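Local coordinates for rhamnose ABC transporter, periplasmic rhamnose-binding protein (Kribbella flavida, PDB 4KVF), which probably binds a sugar such as rhamnose and hands it to an ABC transporter for uptake, at residues 97-102 with 123-128; 109-114 with 130-135; 45-50 with 103-108. All blocks are in the same frame, centred on the assembly; numbering follows the deposited sequence.

Followed from the N terminus, the chain first leaves strand 41-45 through residues 45-50, which wait some fifty residues for 103-108 to close contact 3. Before that closure, strand 99-102 has already opened contact 1, which ends when 123-128 lies down beside it; contacts 3 and 1 therefore cross. Contact 2 opens at 109-114, inside the span of contact 1, and closes at 130-135 beyond it, so these two cross as well, whereas contacts 3 and 2 run in series. A backbone hydrogen bond between Pro107 and Ala132 joins contacts 3 and 2. Together the three contacts tie neighbouring strands of one parallel sheet to a flanking helix and to the loops at the strand ends.

Contact 1: residues 97-102 with 123-128; sequences QDVIVV and KVVTFD
Phe127 sets its ring against the end of strand 99-102, with the backbone N of Val102 in the ring plane at its edge. Two other atoms come in obliquely: CG1 of Val101 stands 3.4 Å from CD1 of Phe127, and the carbonyl carbon of Val102 is 3.5 Å from that same CD1. The ring arrives there because CG of Phe127 sits between its own backbone N and carbonyl carbon (chi1 75°), which turns it back over the neighbouring strand, where it crosses the Val101 side chain at about a right angle. A leucine in its place would probably leave CG1 of Val101 without its aromatic neighbour and open a gap at this strand end. On the opposite face of the sheet from Val101, Val102 CG1 meets Thr126 CG2 at 4.0 Å, beside Ile100 and Val124.

The backbones run parallel. Ile100 N reaches Lys123 O at 2.8 Å, and Val125 N takes Ile100 O; Val102 N then returns to Val125 O. The last rung, from Phe127 N to Val102 O at 3.0 Å, is more bent, its donor 43° out of the carbonyl plane. Val101 CA also approaches Val125 O at 3.1 Å, a CA-H...O contact. Thr126 turns its hydroxyl to Asp130, and strand 41-45 flanks 99-102. These are two strands of a beta-alpha-beta unit, completed by helix 111-119. The chemistry of the contact implies a backbone satisfied by sheet bonding, with the valines, Ile100 and the Phe127 ring giving apolar cover.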
# COMPACT_ATOMS: atom_id res chain seq x y z
N GLN A 97 -0.58 0.24 26.54
CA GLN A 97 -0.22 1.11 25.43
C GLN A 97 -1.27 2.21 25.30
O GLN A 97 -2.42 2.02 25.69
CB GLN A 97 -0.12 0.31 24.13
CG GLN A 97 0.93 -0.80 24.19
CD GLN A 97 2.30 -0.28 24.59
OE1 GLN A 97 2.96 0.41 23.82
NE2 GLN A 97 2.71 -0.58 25.82
N ASP A 98 -0.87 3.36 24.77
CA ASP A 98 -1.80 4.47 24.54
C ASP A 98 -2.44 4.36 23.17
O ASP A 98 -3.58 4.78 22.98
CB ASP A 98 -1.08 5.82 24.66
CG ASP A 98 -0.69 6.15 26.10
OD1 ASP A 98 -1.59 6.18 26.97
OD2 ASP A 98 0.51 6.39 26.36
N VAL A 99 -1.68 3.82 22.22
CA VAL A 99 -2.11 3.65 20.83
C VAL A 99 -1.67 2.28 20.35
O VAL A 99 -0.52 1.88 20.56
CB VAL A 99 -1.46 4.70 19.91
CG1 VAL A 99 -1.91 4.50 18.45
CG2 VAL A 99 -1.77 6.12 20.39
N ILE A 100 -2.59 1.54 19.73
CA ILE A 100 -2.25 0.30 19.05
C ILE A 100 -2.41 0.51 17.55
O ILE A 100 -3.47 0.90 17.07
CB ILE A 100 -3.16 -0.89 19.49
CG1 ILE A 100 -2.94 -1.21 20.97
CG2 ILE A 100 -2.85 -2.14 18.64
CD1 ILE A 100 -3.91 -2.29 21.52
N VAL A 101 -1.32 0.29 16.82
CA VAL A 101 -1.32 0.39 15.36
C VAL A 101 -1.24 -1.02 14.80
O VAL A 101 -0.23 -1.72 14.97
CB VAL A 101 -0.12 1.22 14.88
CG1 VAL A 101 -0.16 1.37 13.37
CG2 VAL A 101 -0.15 2.58 15.55
N VAL A 102 -2.30 -1.45 14.11
CA VAL A 102 -2.40 -2.87 13.76
C VAL A 102 -2.84 -3.09 12.31
O VAL A 102 -3.74 -2.42 11.80
CB VAL A 102 -3.36 -3.59 14.74
CG1 VAL A 102 -4.72 -2.87 14.81
CG2 VAL A 102 -3.54 -5.06 14.36
N LYS A 123 -6.23 4.27 21.86
CA LYS A 123 -6.64 4.55 20.48
C LYS A 123 -6.15 3.47 19.52
O LYS A 123 -5.02 2.98 19.62
CB LYS A 123 -6.15 5.94 20.04
CG LYS A 123 -6.62 7.07 20.96
CD LYS A 123 -8.14 7.13 21.06
CE LYS A 123 -8.57 7.90 22.29
NZ LYS A 123 -10.06 7.98 22.39
N VAL A 124 -7.01 3.09 18.59
CA VAL A 124 -6.69 2.02 17.66
C VAL A 124 -6.67 2.53 16.23
O VAL A 124 -7.66 3.06 15.73
CB VAL A 124 -7.70 0.86 17.78
CG1 VAL A 124 -7.46 -0.17 16.70
CG2 VAL A 124 -7.60 0.22 19.16
N VAL A 125 -5.51 2.41 15.60
CA VAL A 125 -5.32 2.81 14.22
C VAL A 125 -4.93 1.57 13.41
O VAL A 125 -3.90 0.93 13.65
CB VAL A 125 -4.19 3.84 14.11
CG1 VAL A 125 -3.91 4.17 12.65
CG2 VAL A 125 -4.55 5.09 14.89
N THR A 126 -5.75 1.22 12.44
CA THR A 126 -5.39 0.12 11.57
C THR A 126 -4.54 0.65 10.42
O THR A 126 -4.53 1.85 10.13
CB THR A 126 -6.63 -0.59 11.03
OG1 THR A 126 -7.54 0.40 10.52
CG2 THR A 126 -7.33 -1.34 12.14
N PHE A 127 -3.80 -0.25 9.78
CA PHE A 127 -3.00 0.13 8.62
C PHE A 127 -2.85 -1.05 7.69
O PHE A 127 -2.94 -2.20 8.12
CB PHE A 127 -1.64 0.71 9.03
CG PHE A 127 -0.64 -0.32 9.50
CD1 PHE A 127 -0.70 -0.81 10.79
CD2 PHE A 127 0.38 -0.77 8.67
CE1 PHE A 127 0.23 -1.74 11.24
CE2 PHE A 127 1.31 -1.70 9.11
CZ PHE A 127 1.23 -2.18 10.41
N ASP A 128 -2.66 -0.76 6.40
CA ASP A 128 -2.50 -1.78 5.37
C ASP A 128 -3.80 -2.52 5.10
O ASP A 128 -4.36 -2.42 4.02
CB ASP A 128 -1.37 -2.75 5.72
CG ASP A 128 -0.35 -2.88 4.62
OD1 ASP A 128 -0.73 -3.29 3.50
OD2 ASP A 128 0.84 -2.58 4.87

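Contact 2: residues 109-114 with 130-135; sequences AVCPSL and DAAKTC
Cys111, in the first turn of helix 111-119, and Cys135, in the loop leading to strand 138-141, are joined by a disulfide with SG of Cys111 2.0 Å from SG of Cys135. The two halves have the same broad shape: each SG is anti to its own carbonyl carbon and lies beside its own backbone N, at chi1 -79° in Cys111 and -48° in Cys135. The S-S torsion of +96° makes the bridge right-handed, and it draws the two CA atoms, of Cys111 and Cys135, to 5.2 Å. The sulfur of Cys111 also has Ala132 CB beside it, at 3.7 Å.

Apolar groups pack next to the bridge. Val110 places CG2 between its backbone N and carbonyl carbon, and that methyl meets Ala131 CB at 4.0 Å. From one turn further along, Leu114 brings CD1 to within 4.3 Å of the same Ala131 CB, so two branched side chains share one small methyl. Leu114 also lies against the carbonyl of Cys135: its CB is 3.4 Å from Cys135 O, with CD1 slightly farther off. Helix 85-94 backs this side, where Ile89 touches both Val110 and Leu114.

The first turn of the helix and a connecting loop, both packed against the sheet face carrying Val102 and Val124, are fastened covalently, with no hydrogen bond passing between them. The chemistry has a cost and a gain: Cys135 O is buried among hydrocarbon with no polar partner in the model, while the disulfide, consistent with an exported protein, probably limits how far the loop can move from the helix.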
# COMPACT_ATOMS: atom_id res chain seq x y z
N ALA A 109 -12.24 -10.73 13.52
CA ALA A 109 -11.71 -11.55 14.61
C ALA A 109 -11.05 -10.69 15.69
O ALA A 109 -11.01 -11.07 16.87
CB ALA A 109 -10.72 -12.59 14.08
N VAL A 110 -10.53 -9.54 15.28
CA VAL A 110 -9.84 -8.63 16.18
C VAL A 110 -10.78 -7.66 16.89
O VAL A 110 -10.36 -6.94 17.80
CB VAL A 110 -8.76 -7.83 15.41
CG1 VAL A 110 -7.71 -8.78 14.86
CG2 VAL A 110 -9.41 -7.05 14.27
N CYS A 111 -12.04 -7.65 16.49
CA CYS A 111 -12.99 -6.66 17.02
C CYS A 111 -13.18 -6.67 18.54
O CYS A 111 -13.10 -5.60 19.17
CB CYS A 111 -14.35 -6.71 16.31
SG CYS A 111 -14.33 -5.88 14.72
N PRO A 112 -13.45 -7.85 19.13
CA PRO A 112 -13.67 -7.86 20.58
C PRO A 112 -12.50 -7.28 21.37
O PRO A 112 -12.71 -6.44 22.24
CB PRO A 112 -13.86 -9.35 20.90
CG PRO A 112 -14.46 -9.90 19.64
CD PRO A 112 -13.73 -9.17 18.54
N SER A 113 -11.28 -7.71 21.05
CA SER A 113 -10.11 -7.23 21.79
C SER A 113 -9.80 -5.76 21.45
O SER A 113 -9.47 -4.98 22.35
CB SER A 113 -8.89 -8.12 21.53
OG SER A 113 -8.53 -8.12 20.16
N LEU A 114 -9.91 -5.38 20.18
CA LEU A 114 -9.71 -3.97 19.83
C LEU A 114 -10.71 -3.06 20.55
O LEU A 114 -10.34 -1.97 21.01
CB LEU A 114 -9.75 -3.73 18.32
CG LEU A 114 -8.55 -4.29 17.54
CD1 LEU A 114 -8.68 -3.98 16.06
CD2 LEU A 114 -7.22 -3.74 18.09
N ASP A 130 -7.66 -3.17 6.88
CA ASP A 130 -8.52 -2.54 7.87
C ASP A 130 -9.32 -3.57 8.67
O ASP A 130 -9.52 -4.71 8.23
CB ASP A 130 -9.47 -1.59 7.13
CG ASP A 130 -10.12 -0.58 8.05
OD1 ASP A 130 -9.76 -0.52 9.25
OD2 ASP A 130 -10.97 0.17 7.54
N ALA A 131 -9.78 -3.15 9.85
CA ALA A 131 -10.73 -3.95 10.64
C ALA A 131 -12.13 -3.43 10.34
O ALA A 131 -12.28 -2.43 9.63
CB ALA A 131 -10.41 -3.84 12.13
N ALA A 132 -13.16 -4.10 10.86
CA ALA A 132 -14.52 -3.59 10.71
C ALA A 132 -14.56 -2.16 11.23
O ALA A 132 -13.86 -1.83 12.19
CB ALA A 132 -15.51 -4.47 11.46
N LYS A 133 -15.36 -1.31 10.59
CA LYS A 133 -15.31 0.13 10.85
C LYS A 133 -15.56 0.50 12.32
O LYS A 133 -15.07 1.51 12.81
CB LYS A 133 -16.28 0.89 9.93
CG LYS A 133 -16.13 0.55 8.44
CD LYS A 133 -14.72 0.82 7.91
CE LYS A 133 -14.65 0.76 6.39
NZ LYS A 133 -14.98 -0.58 5.82
N THR A 134 -16.31 -0.35 13.01
CA THR A 134 -16.70 -0.11 14.40
C THR A 134 -15.69 -0.63 15.43
O THR A 134 -16.00 -0.67 16.62
CB THR A 134 -18.06 -0.76 14.70
OG1 THR A 134 -18.00 -2.15 14.35
CG2 THR A 134 -19.17 -0.09 13.89
N CYS A 135 -14.50 -1.01 14.99
CA CYS A 135 -13.50 -1.61 15.87
C CYS A 135 -12.17 -0.88 15.83
O CYS A 135 -11.17 -1.38 16.32
CB CYS A 135 -13.29 -3.08 15.51
SG CYS A 135 -14.86 -3.99 15.31

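Contact 3: residues 45-50 with 103-108; sequences LPKQLN and AANDPN
Lys47 stretches its aliphatic chain along the side-chain oxygen of Asn105, the two side chains meeting at a slant. OD1 of Asn105 lies 3.2 Å from both CG and CD of Lys47, and CB and CE are hardly farther away, so the amide oxygen is flanked by four methylenes. The chain leaves with CG anti to the carbonyl carbon of Lys47 (chi1 -61°) and is extended from there, which carries CE to 3.6 Å from Ala104 O. The ammonium group reaches past the carbonyl of Ala104 to hydrogen-bond OG of Ser129. The methyl of Ala103 points toward the other segment, and its CB sits 3.7 Å from Lys47 CG.

One backbone bond ties the segments where they leave the sheet. Ala103 N donates to Leu45 O at 3.0 Å. It carries the pairing of strands 41-45 and 99-102 one residue past the end of strand 99-102. Farther along, Asp106 OD2 accepts from Asn108 N in an Asx turn, and Gln85 grips Ala103 O and Asn105 N.

Apart from Leu45, which ends its strand, both segments are loops that follow the C-terminal ends of adjacent parallel strands, the end of the sheet where, in sugar-binding relatives of this fold, the ligand cleft generally lies. Across the contact, the chemistry is one backbone bond plus hydrocarbon against carbonyl oxygens, while the Lys47 ammonium group has a neutral partner in Ser129.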
# COMPACT_ATOMS: atom_id res chain seq x y z
N LEU A 45 1.68 -3.62 15.47
CA LEU A 45 1.40 -5.04 15.26
C LEU A 45 1.14 -5.26 13.78
O LEU A 45 -0.02 -5.20 13.32
CB LEU A 45 0.16 -5.47 16.07
CG LEU A 45 -0.39 -6.91 15.91
CD1 LEU A 45 0.72 -7.94 16.00
CD2 LEU A 45 -1.45 -7.17 16.97
N PRO A 46 2.21 -5.51 13.03
CA PRO A 46 2.06 -5.80 11.60
C PRO A 46 1.50 -7.20 11.39
O PRO A 46 1.31 -7.93 12.36
CB PRO A 46 3.50 -5.70 11.09
CG PRO A 46 4.33 -6.18 12.26
CD PRO A 46 3.60 -5.70 13.50
N LYS A 47 1.24 -7.57 10.14
CA LYS A 47 0.77 -8.92 9.84
C LYS A 47 1.82 -9.98 10.16
O LYS A 47 1.50 -11.03 10.72
CB LYS A 47 0.34 -9.02 8.37
CG LYS A 47 -0.80 -8.08 8.04
CD LYS A 47 -1.43 -8.41 6.70
CE LYS A 47 -2.84 -7.88 6.63
NZ LYS A 47 -3.42 -8.06 5.27
N GLN A 48 3.07 -9.71 9.79
CA GLN A 48 4.19 -10.61 10.10
C GLN A 48 5.46 -9.82 10.39
O GLN A 48 5.82 -8.91 9.63
CB GLN A 48 4.45 -11.59 8.95
CG GLN A 48 3.47 -12.76 8.88
CD GLN A 48 4.03 -13.95 8.10
OE1 GLN A 48 5.25 -14.16 8.05
NE2 GLN A 48 3.14 -14.72 7.48
N LEU A 49 6.14 -10.17 11.48
CA LEU A 49 7.43 -9.58 11.80
C LEU A 49 8.51 -10.14 10.88
O LEU A 49 8.36 -11.22 10.32
CB LEU A 49 7.81 -9.86 13.25
CG LEU A 49 7.07 -9.07 14.33
CD1 LEU A 49 7.64 -9.36 15.73
CD2 LEU A 49 7.17 -7.61 14.00
N ASN A 50 9.60 -9.37 10.72
CA ASN A 50 10.83 -9.87 10.11
C ASN A 50 10.78 -10.21 8.61
O ASN A 50 11.23 -11.28 8.19
CB ASN A 50 11.41 -11.04 10.92
CG ASN A 50 11.80 -10.62 12.33
OD1 ASN A 50 11.34 -11.19 13.32
ND2 ASN A 50 12.66 -9.60 12.42
N ALA A 103 -2.20 -4.05 11.65
CA ALA A 103 -2.62 -4.46 10.31
C ALA A 103 -3.45 -5.72 10.49
O ALA A 103 -2.90 -6.79 10.71
CB ALA A 103 -1.41 -4.74 9.41
N ALA A 104 -4.76 -5.58 10.42
CA ALA A 104 -5.67 -6.69 10.71
C ALA A 104 -5.69 -7.77 9.63
O ALA A 104 -5.97 -7.50 8.46
CB ALA A 104 -7.10 -6.15 10.97
N ASN A 105 -5.41 -9.02 10.01
CA ASN A 105 -5.48 -10.12 9.06
C ASN A 105 -6.91 -10.48 8.70
O ASN A 105 -7.20 -10.88 7.58
CB ASN A 105 -4.77 -11.36 9.62
CG ASN A 105 -3.26 -11.20 9.63
OD1 ASN A 105 -2.70 -10.51 8.78
ND2 ASN A 105 -2.60 -11.85 10.58
N ASP A 106 -7.80 -10.34 9.68
CA ASP A 106 -9.23 -10.56 9.49
C ASP A 106 -9.94 -9.35 10.06
O ASP A 106 -9.62 -8.90 11.15
CB ASP A 106 -9.69 -11.82 10.22
CG ASP A 106 -11.18 -12.06 10.05
OD1 ASP A 106 -11.57 -12.56 8.99
OD2 ASP A 106 -11.95 -11.73 10.98
N PRO A 107 -10.92 -8.80 9.33
CA PRO A 107 -11.56 -7.56 9.79
C PRO A 107 -12.36 -7.72 11.09
O PRO A 107 -12.51 -6.76 11.83
CB PRO A 107 -12.52 -7.20 8.65
CG PRO A 107 -12.00 -7.95 7.45
CD PRO A 107 -11.37 -9.20 7.98
N ASN A 108 -12.86 -8.92 11.36
CA ASN A 108 -13.75 -9.09 12.51
C ASN A 108 -13.21 -9.83 13.73
O ASN A 108 -13.64 -9.57 14.85
CB ASN A 108 -15.09 -9.68 12.08
CG ASN A 108 -15.91 -8.69 11.26
OD1 ASN A 108 -16.67 -7.89 11.81
ND2 ASN A 108 -15.74 -8.74 9.95